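Local coordinates for probable adhesion protein (Pseudomonas aeruginosa PAO1, PDB 6R3Z) that probably serves as a periplasmic solute-binding protein that captures divalent metal ions, ferrous iron among them, for uptake by a transport system, at residues Pro45-Ile53 against Arg72-Pro80. Residues are numbered along the deposited sequence; the frame is centred on the assembly and turned at random.
Sequences PRAEDIKRI and RMIASSEKP
Two short helices of the N-terminal lobe, 47-53 and 68-76, pack against each other at an apolar crossing, with Met73 set against Ile50, Ile53 and Pro45. The axes of 47-53 and 72-76 approach to 8.7 Å and cross at -71°. Met73 leaves its helix with CG anti to the carbonyl carbon (chi1 -70°), which lays CG against the ring of Pro45, 3.8 Å from Pro45 CB. The bend at chi3 then carries the methyl onto the other helix, Met73 CE lying 3.6 Å from Asp49 CB. Ile53 meets this chain at about a right angle: its CD1 touches Met73 CB at 3.6 Å and also reaches Ile74 CG1. Ile50 is split by its branches, CG1 resting on Met73 and CG2 on the backbone, 3.5 Å from Ser76 O.

Ser77 OG donates to Ile74 O (2.7 Å) and accepts from Lys79 N, the latter bond making an ST turn; Ile53 CG2 packs beside Ser77 OG. One water ties the two segments together, accepting from Glu78 N and lying 3.0 Å from Ile50 O. At the N-terminal end of helix 47-53, Arg46 grips Asp49 side-on through NE and NH2, while Arg52 NH2 and the hydroxyl of Tyr43 add to the hold on that carboxylate. The pairing joins the helices that precede and follow strand 58-61 in the chain, as in the alternating strand-helix lobes of solute-binding proteins.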
loop_
_atom_site.group_PDB
_atom_site.type_symbol
_atom_site.label_atom_id
_atom_site.label_comp_id
_atom_site.label_asym_id
_atom_site.label_seq_id
_atom_site.Cartn_x
_atom_site.Cartn_y
_atom_site.Cartn_z
ATOM N N PRO A 45 -16.331 -4.407 -10.535
ATOM C CA PRO A 45 -16.728 -3.281 -11.417
ATOM C C PRO A 45 -18.237 -3.015 -11.518
ATOM O O PRO A 45 -19.018 -3.940 -11.730
ATOM C CB PRO A 45 -16.132 -3.656 -12.781
ATOM C CG PRO A 45 -14.977 -4.566 -12.465
ATOM C CD PRO A 45 -15.341 -5.295 -11.191
ATOM N N ARG A 46 -18.630 -1.748 -11.309
ATOM C CA ARG A 46 -20.001 -1.234 -11.404
ATOM C C ARG A 46 -20.083 -0.365 -12.658
ATOM O O ARG A 46 -19.122 0.364 -12.951
ATOM C CB ARG A 46 -20.364 -0.351 -10.186
ATOM C CG ARG A 46 -20.120 -0.961 -8.795
ATOM C CD ARG A 46 -20.632 -0.068 -7.664
ATOM N NE ARG A 46 -20.157 1.321 -7.773
ATOM C CZ ARG A 46 -20.801 2.380 -7.289
ATOM N NH1 ARG A 46 -21.946 2.228 -6.627
ATOM N NH2 ARG A 46 -20.315 3.602 -7.474
ATOM N N ALA A 47 -21.244 -0.387 -13.359
ATOM C CA ALA A 47 -21.476 0.412 -14.570
ATOM C C ALA A 47 -21.200 1.902 -14.305
ATOM O O ALA A 47 -20.542 2.548 -15.115
ATOM C CB ALA A 47 -22.905 0.215 -15.079
ATOM N N GLU A 48 -21.618 2.408 -13.117
ATOM C CA GLU A 48 -21.468 3.798 -12.678
ATOM C C GLU A 48 -19.983 4.221 -12.685
ATOM O O GLU A 48 -19.642 5.341 -13.103
ATOM C CB GLU A 48 -22.068 3.939 -11.263
ATOM C CG GLU A 48 -22.123 5.365 -10.739
ATOM C CD GLU A 48 -23.313 6.211 -11.163
ATOM O OE1 GLU A 48 -24.091 5.801 -12.058
ATOM O OE2 GLU A 48 -23.459 7.311 -10.587
ATOM N N ASP A 49 -19.109 3.309 -12.257
ATOM C CA ASP A 49 -17.667 3.569 -12.172
ATOM C C ASP A 49 -16.967 3.443 -13.514
ATOM O O ASP A 49 -16.087 4.249 -13.818
ATOM C CB ASP A 49 -17.019 2.696 -11.094
ATOM C CG ASP A 49 -17.656 2.829 -9.715
ATOM O OD1 ASP A 49 -18.165 3.926 -9.396
ATOM O OD2 ASP A 49 -17.685 1.827 -8.977
ATOM N N ILE A 50 -17.391 2.472 -14.342
ATOM C CA ILE A 50 -16.860 2.290 -15.696
ATOM C C ILE A 50 -17.177 3.534 -16.542
ATOM O O ILE A 50 -16.310 3.997 -17.293
ATOM C CB ILE A 50 -17.391 0.972 -16.323
ATOM C CG1 ILE A 50 -16.821 -0.249 -15.564
ATOM C CG2 ILE A 50 -17.078 0.892 -17.831
ATOM C CD1 ILE A 50 -17.574 -1.579 -15.806
ATOM N N LYS A 51 -18.398 4.104 -16.369
ATOM C CA LYS A 51 -18.844 5.308 -17.091
ATOM C C LYS A 51 -17.868 6.469 -16.880
ATOM O O LYS A 51 -17.563 7.176 -17.836
ATOM C CB LYS A 51 -20.274 5.713 -16.662
ATOM C CG LYS A 51 -20.876 6.877 -17.453
ATOM C CD LYS A 51 -21.153 6.548 -18.927
ATOM C CE LYS A 51 -21.673 7.737 -19.699
ATOM N NZ LYS A 51 -23.026 8.160 -19.241
ATOM N N ARG A 52 -17.366 6.630 -15.637
ATOM C CA ARG A 52 -16.447 7.707 -15.220
ATOM C C ARG A 52 -15.139 7.769 -16.003
ATOM O O ARG A 52 -14.597 8.861 -16.212
ATOM C CB ARG A 52 -16.146 7.594 -13.726
ATOM C CG ARG A 52 -17.152 8.337 -12.876
ATOM C CD ARG A 52 -16.523 8.842 -11.589
ATOM N NE ARG A 52 -16.329 7.768 -10.613
ATOM C CZ ARG A 52 -17.261 7.348 -9.761
ATOM N NH1 ARG A 52 -18.470 7.899 -9.759
ATOM N NH2 ARG A 52 -16.989 6.377 -8.902
ATOM N N ILE A 53 -14.637 6.602 -16.440
ATOM C CA ILE A 53 -13.385 6.485 -17.204
ATOM C C ILE A 53 -13.456 7.300 -18.515
ATOM O O ILE A 53 -12.465 7.926 -18.891
ATOM C CB ILE A 53 -12.976 4.997 -17.391
ATOM C CG1 ILE A 53 -12.602 4.391 -16.018
ATOM C CG2 ILE A 53 -11.816 4.834 -18.396
ATOM C CD1 ILE A 53 -12.501 2.892 -15.949
ATOM N N ARG A 72 -9.797 -4.176 -16.166
ATOM C CA ARG A 72 -11.071 -4.716 -16.650
ATOM C C ARG A 72 -12.065 -3.565 -16.879
ATOM O O ARG A 72 -12.744 -3.529 -17.912
ATOM C CB ARG A 72 -11.638 -5.764 -15.672
ATOM C CG ARG A 72 -10.821 -7.057 -15.612
ATOM C CD ARG A 72 -11.506 -8.133 -14.772
ATOM N NE ARG A 72 -11.238 -7.985 -13.336
ATOM C CZ ARG A 72 -10.204 -8.530 -12.694
ATOM N NH1 ARG A 72 -10.050 -8.339 -11.391
ATOM N NH2 ARG A 72 -9.312 -9.262 -13.354
ATOM N N MET A 73 -12.098 -2.592 -15.943
ATOM C CA MET A 73 -12.963 -1.413 -16.053
ATOM C C MET A 73 -12.615 -0.613 -17.310
ATOM O O MET A 73 -13.527 -0.202 -18.028
ATOM C CB MET A 73 -12.839 -0.514 -14.809
ATOM C CG MET A 73 -13.438 -1.097 -13.546
ATOM S SD MET A 73 -12.961 -0.091 -12.109
ATOM C CE MET A 73 -13.920 1.419 -12.402
ATOM N N ILE A 74 -11.292 -0.390 -17.575
ATOM C CA ILE A 74 -10.821 0.351 -18.761
ATOM C C ILE A 74 -11.253 -0.376 -20.056
ATOM O O ILE A 74 -11.735 0.268 -20.999
ATOM C CB ILE A 74 -9.284 0.583 -18.688
ATOM C CG1 ILE A 74 -8.965 1.607 -17.562
ATOM C CG2 ILE A 74 -8.704 1.044 -20.054
ATOM C CD1 ILE A 74 -7.492 1.644 -17.101
ATOM N N ALA A 75 -11.095 -1.716 -20.078
ATOM C CA ALA A 75 -11.451 -2.554 -21.231
ATOM C C ALA A 75 -12.949 -2.468 -21.577
ATOM O O ALA A 75 -13.313 -2.537 -22.759
ATOM C CB ALA A 75 -11.052 -4.003 -20.954
ATOM N N SER A 76 -13.799 -2.285 -20.542
ATOM C CA SER A 76 -15.268 -2.191 -20.623
ATOM C C SER A 76 -15.790 -0.762 -20.846
ATOM O O SER A 76 -16.991 -0.576 -21.060
ATOM C CB SER A 76 -15.898 -2.776 -19.358
ATOM O OG SER A 76 -15.554 -4.139 -19.168
ATOM N N SER A 77 -14.896 0.242 -20.782
ATOM C CA SER A 77 -15.263 1.653 -20.900
ATOM C C SER A 77 -15.342 2.161 -22.336
ATOM O O SER A 77 -15.037 1.437 -23.276
ATOM C CB SER A 77 -14.271 2.507 -20.110
ATOM O OG SER A 77 -13.065 2.601 -20.849
ATOM N N GLU A 78 -15.654 3.463 -22.468
ATOM C CA GLU A 78 -15.739 4.206 -23.721
ATOM C C GLU A 78 -14.332 4.545 -24.233
ATOM O O GLU A 78 -14.181 4.880 -25.414
ATOM C CB GLU A 78 -16.565 5.497 -23.518
ATOM C CG GLU A 78 -18.049 5.237 -23.293
ATOM C CD GLU A 78 -18.859 6.411 -22.766
ATOM O OE1 GLU A 78 -19.849 6.792 -23.432
ATOM O OE2 GLU A 78 -18.513 6.942 -21.684
ATOM N N LYS A 79 -13.300 4.433 -23.348
ATOM C CA LYS A 79 -11.903 4.728 -23.687
ATOM C C LYS A 79 -10.989 3.532 -23.383
ATOM O O LYS A 79 -10.117 3.657 -22.520
ATOM C CB LYS A 79 -11.410 6.001 -22.958
ATOM C CG LYS A 79 -11.884 7.298 -23.590
ATOM C CD LYS A 79 -11.326 8.505 -22.837
ATOM C CE LYS A 79 -11.884 9.798 -23.368
ATOM N NZ LYS A 79 -11.396 10.968 -22.593
ATOM N N PRO A 80 -11.119 2.377 -24.090
ATOM C CA PRO A 80 -10.227 1.245 -23.789
ATOM C C PRO A 80 -8.763 1.523 -24.095
ATOM O O PRO A 80 -7.908 0.837 -23.554
ATOM C CB PRO A 80 -10.781 0.109 -24.665
ATOM C CG PRO A 80 -11.468 0.799 -25.780
ATOM C CD PRO A 80 -12.059 2.036 -25.185
HETATM O O HOH W 1 -16.659 4.912 -20.174
#